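Local coordinates for segregation and condensation protein B (Chlorobium tepidum TLS, PDB 1T6S) that takes part in chromosome partitioning during cell division, probably as a winged-helix subunit working with SMC and ScpA in chromosome condensation, at residues Glu21-Leu25 and Gln26-Gln30; Pro86-Gln89 and Arg90-Arg94; Arg128-Arg132 and Gly133-Val137. All coordinates share one frame; numbering follows the deposited sequence.

Contact 1: residues Glu21-Leu25 and Gln26-Gln30; sequences EPVNL and QTLSQ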
loop_
_atom_site.group_PDB
_atom_site.type_symbol
_atom_site.label_atom_id
_atom_site.label_comp_id
_atom_site.label_asym_id
_atom_site.label_seq_id
_atom_site.Cartn_x
_atom_site.Cartn_y
_atom_site.Cartn_z
ATOM N N GLU A 21 -8.968 9.266 15.548
ATOM C CA GLU A 21 -10.089 8.887 14.672
ATOM C C GLU A 21 -11.329 9.692 15.079
ATOM O O GLU A 21 -11.462 10.079 16.235
ATOM C CB GLU A 21 -10.408 7.394 14.808
ATOM C CG GLU A 21 -9.408 6.480 14.135
ATOM C CD GLU A 21 -9.757 5.008 14.284
ATOM O OE1 GLU A 21 -9.100 4.166 13.620
ATOM O OE2 GLU A 21 -10.677 4.687 15.064
ATOM N N PRO A 22 -12.246 9.966 14.130
ATOM C CA PRO A 22 -13.465 10.721 14.461
ATOM C C PRO A 22 -14.135 10.042 15.662
ATOM O O PRO A 22 -14.196 8.808 15.730
ATOM C CB PRO A 22 -14.306 10.601 13.185
ATOM C CG PRO A 22 -13.257 10.581 12.098
ATOM C CD PRO A 22 -12.208 9.621 12.696
ATOM N N VAL A 23 -14.627 10.838 16.607
ATOM C CA VAL A 23 -15.251 10.278 17.808
ATOM C C VAL A 23 -16.749 10.493 17.764
ATOM O O VAL A 23 -17.204 11.608 17.548
ATOM C CB VAL A 23 -14.770 10.968 19.112
ATOM C CG1 VAL A 23 -14.817 9.985 20.265
ATOM C CG2 VAL A 23 -13.416 11.573 18.925
ATOM N N ASN A 24 -17.513 9.438 18.020
ATOM C CA ASN A 24 -18.957 9.542 17.985
ATOM C C ASN A 24 -19.621 9.802 19.330
ATOM O O ASN A 24 -18.980 9.794 20.385
ATOM C CB ASN A 24 -19.567 8.276 17.354
ATOM C CG ASN A 24 -19.135 7.001 18.063
ATOM O OD1 ASN A 24 -18.996 6.970 19.287
ATOM N ND2 ASN A 24 -18.946 5.940 17.298
ATOM N N LEU A 25 -20.929 10.020 19.270
ATOM C CA LEU A 25 -21.742 10.268 20.451
ATOM C C LEU A 25 -21.640 9.128 21.478
ATOM O O LEU A 25 -21.612 9.371 22.684
ATOM C CB LEU A 25 -23.209 10.433 20.026
ATOM C CG LEU A 25 -24.261 10.285 21.140
ATOM C CD1 LEU A 25 -24.432 11.602 21.860
ATOM C CD2 LEU A 25 -25.601 9.836 20.544
ATOM N N GLN A 26 -21.622 7.883 21.006
ATOM C CA GLN A 26 -21.537 6.736 21.915
ATOM C C GLN A 26 -20.251 6.745 22.743
ATOM O O GLN A 26 -20.278 6.551 23.957
ATOM C CB GLN A 26 -21.623 5.415 21.131
ATOM C CG GLN A 26 -23.016 5.106 20.559
ATOM C CD GLN A 26 -23.333 5.869 19.277
ATOM O OE1 GLN A 26 -24.427 5.739 18.727
ATOM N NE2 GLN A 26 -22.385 6.651 18.796
ATOM N N THR A 27 -19.129 6.967 22.073
ATOM C CA THR A 27 -17.840 6.994 22.738
ATOM C C THR A 27 -17.711 8.178 23.697
ATOM O O THR A 27 -17.278 8.017 24.842
ATOM C CB THR A 27 -16.706 7.037 21.700
ATOM O OG1 THR A 27 -16.850 5.928 20.809
ATOM C CG2 THR A 27 -15.339 6.974 22.374
ATOM N N LEU A 28 -18.084 9.367 23.238
ATOM C CA LEU A 28 -18.006 10.542 24.097
ATOM C C LEU A 28 -18.892 10.437 25.348
ATOM O O LEU A 28 -18.497 10.899 26.421
ATOM C CB LEU A 28 -18.352 11.817 23.304
ATOM C CG LEU A 28 -17.303 12.200 22.240
ATOM C CD1 LEU A 28 -17.801 13.358 21.368
ATOM C CD2 LEU A 28 -15.981 12.567 22.931
ATOM N N SER A 29 -20.081 9.846 25.226
ATOM C CA SER A 29 -20.973 9.709 26.385
ATOM C C SER A 29 -20.445 8.654 27.378
ATOM O O SER A 29 -20.578 8.816 28.590
ATOM C CB SER A 29 -22.391 9.300 25.945
ATOM O OG SER A 29 -22.891 10.175 24.942
ATOM N N GLN A 30 -19.849 7.582 26.865
ATOM C CA GLN A 30 -19.326 6.532 27.741
ATOM C C GLN A 30 -18.138 7.017 28.553
ATOM O O GLN A 30 -18.044 6.747 29.746
ATOM C CB GLN A 30 -18.894 5.294 26.934
ATOM C CG GLN A 30 -18.249 4.195 27.799
ATOM C CD GLN A 30 -17.532 3.118 26.994
ATOM O OE1 GLN A 30 -16.815 3.419 26.038
ATOM N NE2 GLN A 30 -17.710 1.857 27.391
HETATM O O HOH W 1 -15.823 7.148 18.318
#

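Contact 2: residues Pro86-Gln89 and Arg90-Arg94; sequences PVIQ and RRLSR. With NO3 (nitrate ion), chain I; NO3 (nitrate ion), chain E; NO3 (nitrate ion), chain F.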
loop_
_atom_site.group_PDB
_atom_site.type_symbol
_atom_site.label_atom_id
_atom_site.label_comp_id
_atom_site.label_asym_id
_atom_site.label_seq_id
_atom_site.Cartn_x
_atom_site.Cartn_y
_atom_site.Cartn_z
ATOM N N PRO A 86 3.759 17.712 0.184
ATOM C CA PRO A 86 4.601 18.541 -0.683
ATOM C C PRO A 86 4.736 17.860 -2.059
ATOM O O PRO A 86 4.578 16.644 -2.156
ATOM C CB PRO A 86 5.919 18.613 0.089
ATOM C CG PRO A 86 5.956 17.305 0.814
ATOM C CD PRO A 86 4.535 17.156 1.301
ATOM N N VAL A 87 5.018 18.646 -3.103
ATOM C CA VAL A 87 5.139 18.145 -4.482
ATOM C C VAL A 87 6.021 16.910 -4.685
ATOM O O VAL A 87 5.597 15.935 -5.313
ATOM C CB VAL A 87 5.679 19.233 -5.450
ATOM C CG1 VAL A 87 5.396 18.822 -6.902
ATOM C CG2 VAL A 87 5.055 20.576 -5.139
ATOM N N ILE A 88 7.247 16.959 -4.168
ATOM C CA ILE A 88 8.188 15.849 -4.316
ATOM C C ILE A 88 7.645 14.572 -3.706
ATOM O O ILE A 88 7.782 13.482 -4.277
ATOM C CB ILE A 88 9.554 16.155 -3.650
ATOM C CG1 ILE A 88 10.084 17.506 -4.136
ATOM C CG2 ILE A 88 10.562 15.055 -3.974
ATOM C CD1 ILE A 88 10.133 17.644 -5.635
ATOM N N GLN A 89 7.041 14.701 -2.531
ATOM C CA GLN A 89 6.463 13.547 -1.859
ATOM C C GLN A 89 5.332 12.994 -2.730
ATOM O O GLN A 89 5.200 11.783 -2.884
ATOM C CB GLN A 89 5.922 13.960 -0.484
ATOM C CG GLN A 89 5.275 12.845 0.307
ATOM C CD GLN A 89 4.566 13.379 1.539
ATOM O OE1 GLN A 89 5.208 13.906 2.456
ATOM N NE2 GLN A 89 3.233 13.260 1.560
ATOM N N ARG A 90 4.535 13.887 -3.316
ATOM C CA ARG A 90 3.417 13.467 -4.160
ATOM C C ARG A 90 3.913 12.716 -5.405
ATOM O O ARG A 90 3.307 11.734 -5.818
ATOM C CB ARG A 90 2.574 14.687 -4.563
ATOM C CG ARG A 90 1.628 15.176 -3.461
ATOM C CD ARG A 90 1.365 16.659 -3.595
ATOM N NE ARG A 90 0.856 16.999 -4.912
ATOM C CZ ARG A 90 1.076 18.156 -5.526
ATOM N NH1 ARG A 90 1.809 19.092 -4.937
ATOM N NH2 ARG A 90 0.557 18.377 -6.732
ATOM N N ARG A 91 5.008 13.194 -5.997
ATOM C CA ARG A 91 5.610 12.557 -7.170
ATOM C C ARG A 91 6.043 11.128 -6.841
ATOM O O ARG A 91 5.736 10.193 -7.581
ATOM C CB ARG A 91 6.822 13.369 -7.653
ATOM C CG ARG A 91 6.464 14.706 -8.324
ATOM C CD ARG A 91 7.705 15.601 -8.527
ATOM N NE ARG A 91 8.683 15.030 -9.448
ATOM C CZ ARG A 91 9.856 15.587 -9.745
ATOM N NH1 ARG A 91 10.201 16.739 -9.185
ATOM N NH2 ARG A 91 10.679 14.996 -10.610
ATOM N N LEU A 92 6.756 10.955 -5.729
ATOM C CA LEU A 92 7.192 9.615 -5.318
ATOM C C LEU A 92 5.977 8.715 -5.101
ATOM O O LEU A 92 5.911 7.600 -5.631
ATOM C CB LEU A 92 8.015 9.693 -4.029
ATOM C CG LEU A 92 9.356 10.438 -4.171
ATOM C CD1 LEU A 92 9.886 10.812 -2.783
ATOM C CD2 LEU A 92 10.370 9.563 -4.920
ATOM N N SER A 93 5.020 9.196 -4.314
ATOM C CA SER A 93 3.800 8.438 -4.053
ATOM C C SER A 93 3.047 8.049 -5.334
ATOM O O SER A 93 2.683 6.886 -5.524
ATOM C CB SER A 93 2.856 9.241 -3.153
ATOM O OG SER A 93 3.359 9.329 -1.831
ATOM N N ARG A 94 2.805 9.023 -6.207
ATOM C CA ARG A 94 2.070 8.759 -7.437
ATOM C C ARG A 94 2.772 7.745 -8.336
ATOM O O ARG A 94 2.156 6.792 -8.814
ATOM C CB ARG A 94 1.843 10.061 -8.215
ATOM C CG ARG A 94 1.105 9.850 -9.539
ATOM C CD ARG A 94 0.752 11.150 -10.260
ATOM N NE ARG A 94 1.914 11.862 -10.798
ATOM C CZ ARG A 94 1.839 12.955 -11.560
ATOM N NH1 ARG A 94 0.651 13.459 -11.876
ATOM N NH2 ARG A 94 2.949 13.548 -12.001
HETATM N N NO3 I . 1.268 11.801 -0.649
HETATM O O1 NO3 I . 2.442 11.895 -1.062
HETATM O O2 NO3 I . 0.863 12.691 0.058
HETATM O O3 NO3 I . 0.622 10.827 -0.985
HETATM N N NO3 E . 5.006 10.453 -11.195
HETATM O O1 NO3 E . 4.529 11.429 -10.566
HETATM O O2 NO3 E . 4.226 9.705 -11.714
HETATM O O3 NO3 E . 6.221 10.339 -11.231
HETATM N N NO3 F . 5.406 22.163 -2.228
HETATM O O1 NO3 F . 4.942 23.324 -2.360
HETATM O O2 NO3 F . 4.632 21.261 -2.263
HETATM O O3 NO3 F . 6.600 22.043 -2.074
#

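Contact 3: residues Arg128-Arg132 and Gly133-Val137; sequences RLLAR and GLIEV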
loop_
_atom_site.group_PDB
_atom_site.type_symbol
_atom_site.label_atom_id
_atom_site.label_comp_id
_atom_site.label_asym_id
_atom_site.label_seq_id
_atom_site.Cartn_x
_atom_site.Cartn_y
_atom_site.Cartn_z
ATOM N N ARG A 128 12.050 0.434 -6.080
ATOM C CA ARG A 128 11.398 0.849 -4.839
ATOM C C ARG A 128 10.354 -0.169 -4.398
ATOM O O ARG A 128 10.287 -0.531 -3.223
ATOM C CB ARG A 128 10.771 2.243 -5.000
ATOM C CG ARG A 128 11.789 3.331 -5.296
ATOM C CD ARG A 128 11.250 4.727 -4.969
ATOM N NE ARG A 128 10.055 5.063 -5.745
ATOM C CZ ARG A 128 10.054 5.564 -6.976
ATOM N NH1 ARG A 128 11.202 5.804 -7.594
ATOM N NH2 ARG A 128 8.899 5.810 -7.583
ATOM N N LEU A 129 9.578 -0.673 -5.351
ATOM C CA LEU A 129 8.534 -1.640 -5.038
ATOM C C LEU A 129 9.133 -2.984 -4.615
ATOM O O LEU A 129 8.580 -3.673 -3.754
ATOM C CB LEU A 129 7.586 -1.794 -6.240
ATOM C CG LEU A 129 6.729 -0.540 -6.552
ATOM C CD1 LEU A 129 5.940 -0.735 -7.829
ATOM C CD2 LEU A 129 5.777 -0.284 -5.374
ATOM N N LEU A 130 10.273 -3.346 -5.195
ATOM C CA LEU A 130 10.936 -4.600 -4.823
ATOM C C LEU A 130 11.499 -4.479 -3.405
ATOM O O LEU A 130 11.383 -5.407 -2.610
ATOM C CB LEU A 130 12.072 -4.930 -5.798
ATOM C CG LEU A 130 11.690 -5.498 -7.171
ATOM C CD1 LEU A 130 12.852 -5.312 -8.136
ATOM C CD2 LEU A 130 11.318 -6.981 -7.053
ATOM N N ALA A 131 12.108 -3.337 -3.098
ATOM C CA ALA A 131 12.683 -3.094 -1.778
ATOM C C ALA A 131 11.612 -3.096 -0.676
ATOM O O ALA A 131 11.918 -3.332 0.494
ATOM C CB ALA A 131 13.454 -1.767 -1.775
ATOM N N ARG A 132 10.357 -2.860 -1.059
ATOM C CA ARG A 132 9.236 -2.844 -0.114
ATOM C C ARG A 132 8.482 -4.170 -0.106
ATOM O O ARG A 132 7.497 -4.327 0.610
ATOM C CB ARG A 132 8.270 -1.705 -0.464
ATOM C CG ARG A 132 8.862 -0.339 -0.210
ATOM C CD ARG A 132 8.150 0.765 -0.976
ATOM N NE ARG A 132 8.644 2.084 -0.593
ATOM C CZ ARG A 132 9.890 2.507 -0.764
ATOM N NH1 ARG A 132 10.797 1.711 -1.327
ATOM N NH2 ARG A 132 10.235 3.723 -0.349
ATOM N N GLY A 133 8.947 -5.126 -0.905
ATOM C CA GLY A 133 8.293 -6.421 -0.957
ATOM C C GLY A 133 6.900 -6.447 -1.572
ATOM O O GLY A 133 6.176 -7.431 -1.420
ATOM N N LEU A 134 6.524 -5.386 -2.284
ATOM C CA LEU A 134 5.195 -5.320 -2.914
ATOM C C LEU A 134 5.107 -6.053 -4.254
ATOM O O LEU A 134 4.020 -6.414 -4.698
ATOM C CB LEU A 134 4.783 -3.859 -3.101
ATOM C CG LEU A 134 4.737 -3.111 -1.767
ATOM C CD1 LEU A 134 4.466 -1.642 -1.993
ATOM C CD2 LEU A 134 3.644 -3.748 -0.888
ATOM N N ILE A 135 6.241 -6.221 -4.920
ATOM C CA ILE A 135 6.270 -6.956 -6.181
ATOM C C ILE A 135 7.448 -7.926 -6.088
ATOM O O ILE A 135 8.289 -7.807 -5.197
ATOM C CB ILE A 135 6.480 -6.023 -7.423
ATOM C CG1 ILE A 135 7.795 -5.237 -7.281
ATOM C CG2 ILE A 135 5.267 -5.074 -7.578
ATOM C CD1 ILE A 135 8.156 -4.384 -8.518
ATOM N N GLU A 136 7.505 -8.857 -7.027
ATOM C CA GLU A 136 8.556 -9.849 -7.070
ATOM C C GLU A 136 8.691 -10.343 -8.508
ATOM O O GLU A 136 7.834 -10.083 -9.359
ATOM C CB GLU A 136 8.177 -11.031 -6.178
ATOM C CG GLU A 136 6.888 -11.712 -6.635
ATOM C CD GLU A 136 6.479 -12.851 -5.735
ATOM O OE1 GLU A 136 5.378 -13.410 -5.957
ATOM O OE2 GLU A 136 7.258 -13.182 -4.814
ATOM N N VAL A 137 9.763 -11.080 -8.776
ATOM C CA VAL A 137 9.980 -11.629 -10.113
ATOM C C VAL A 137 9.095 -12.861 -10.313
ATOM O O VAL A 137 8.997 -13.700 -9.423
ATOM C CB VAL A 137 11.463 -12.040 -10.308
ATOM C CG1 VAL A 137 11.633 -12.809 -11.626
ATOM C CG2 VAL A 137 12.347 -10.812 -10.295
#

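Contact 1: residues Glu21-Leu25 and Gln26-Gln30
Asn-24 and Thr-27 lock together at the start of helix 25-31, with Asn-24 as the N-cap. Its chi1 of 56° puts CG between the backbone N and the carbonyl carbon, which folds the amide back over the first turn. There OD1 takes two donors from the same residue. Thr-27 N comes in 2.8 Å from Asn-24 OD1, almost in line with the carbonyl bond, while Thr-27 OG1, also 2.8 Å from Asn-24 OD1, arrives tilted out of the amide plane. No direct capping-box bond returns from Thr-27 OG1 to Asn-24 N; a water bridges the two, accepting from Asn-24 N and donating to Thr-27 OG1.

Gln-26 bends at chi2 (79°), and this brings its amide up to the Asn-24 amide, NE2 lying 3.3 Å from Asn-24 CG; the two planes stand 78° apart, so they do not stack. Beneath the polar cap sits a hydrophobic staple: Val-23 CG1, the branch anti to its backbone N, touches Leu-28 CG at 3.9 Å and also meets Thr-27 CG2 at 3.7 Å. Leu-28 carries on inward to Leu-12 and Leu-15 of helix 2-18 and Leu-41 of helix 38-55, while the backbone of Val-23 is bonded to Tyr-68.

One residue further on, Ser-29 grips Leu-25 O twice. Its N and its OG, the latter 2.7 Å from Leu-25 O, reach that oxygen from opposite faces of the carbonyl plane, and Leu-28 N closes the ordinary helical bond to Asn-24 O. Chemically, OD1 and the water supply acceptors for Thr-27 N and Asn-24 N, two N-H groups at the helix start that lack a helical carbonyl to bond to, and the staple probably steadies the direction in which the chain enters the helix.

Contact 2: residues Pro86-Gln89 and Arg90-Arg94
Val-87 and Arg-90 meet across the first turn of helix 87-106, the long helix that leads into the C-terminal winged-helix part of the chain. Pro-86 is its N-cap residue, and four successive i to i+4 backbone bonds start there: Arg-90 N to Pro-86 O at 3.0 Å, then Arg-91 to Val-87, Leu-92 to Ile-88 and Ser-93 to Gln-89.

The tight side belongs to Arg-90. Its aliphatic part lies over the Pro-86 carbonyl, CD being 3.5 Å from Pro-86 O. A bend at chi3 (55°) then swings the guanidinium back toward the start of the helix, and NH1 comes 3.6 Å from Val-87 CG2. The second subunit covers this face: Trp-105 of that chain accepts from Arg-90 NE through its carbonyl oxygen and makes a cation-pi contact with Arg-90, and another with Arg-94.

The side turned to solvent is looser, although Arg-91 also packs on Trp-105 of that chain. Ile-88 and Arg-91 run side by side, pointing the same way, their side chains meeting where Ile-88 CD1 comes 3.7 Å from Arg-91 NH1. Ile-88 CG2 and Leu-92 CD1 barely meet, at 4.5 Å.

Three nitrates, probably from the crystallisation liquor, sit against N-H and O-H donors. One takes the backbone N of Val-87, a first-turn N-H that the helix leaves without a backbone acceptor; the positive end of the helix would probably favour an anion there. A second is held between Gln-89, whose extended chain carries NE2 out to both O1 and O2 and also to Leu-84 O, and Ser-93, with OG 2.8 Å from O1. The third puts its O1 in the Arg-94 guanidinium plane, at the edge: Arg-94 NE donates to nitrate O1 at 2.7 Å, and NH2 weakly.

Contact 3: residues Arg128-Arg132 and Gly133-Val137
Leu-129 and Leu-134 face each other where helix 125-131 ends, and their backbones are bonded as well: Leu-134 N donates to Leu-129 O at 3.1 Å, C=O...N 162°. Inside that loop Gly-133 N reaches Leu-130 O at 3.0 Å, but from well above the carbonyl plane, 68° out of it. With Gly-133 at positive phi, these two bonds make a Schellman motif, which ends the helix and satisfies two of its last carbonyls. Positive phi favours glycine, and the Arg-132 carbonyl oxygen lies close beside the place a CB would take.

In the winged helix-turn-helix this is the turn out of the helix at the recognition-helix position and into the first strand of the wing, 135-140. The usual apolar partner of the motif is present: Leu-134 CD1 lies 3.9 Å from Leu-129 CD2, the two side chains crossing near a right angle. Replacing Leu-134 by alanine would probably leave Leu-129 CD2 without this neighbour and open a gap against Phe-160 of the second subunit. Ile-135, its chi1 of 58° folding CG1 back toward the helix, presses CD1 tightly on Leu-129 CB at 3.5 Å and lays CG1 against Leu-130 CG.

Arg-132 spends its donors on carbonyls. NH1 returns to Arg-128 O at 3.0 Å, tilted from the carbonyl plane; NE goes to Phe-160 O of the second subunit and NH2, weakly, to His-161 O of that chain. Gly-133 O accepts from Thr-153 OG1, Leu-134 is bonded to Thr-153 through the backbone, and Glu-136 OE1 forms a salt bridge with Arg-138 NH1.

From the N terminus, the chain runs through helix 2-18 and reaches contact 1, which starts helix 25-31 in the first part of the molecule. Contact 2 starts helix 87-106, and contact 3 turns helix 125-131 into strand 135-140. Each joins neighbouring residues, so each closes only a turn; the three follow in series, and none nests within or crosses another. Contact 1 stands apart, its centre about 34 Å from that of contact 2 and 39 Å from that of contact 3, across the chain's centre from both. Contacts 2 and 3 graze each other, Leu-92 O lying 4.0 Å from Arg-128 NH2, and both lean on the second subunit.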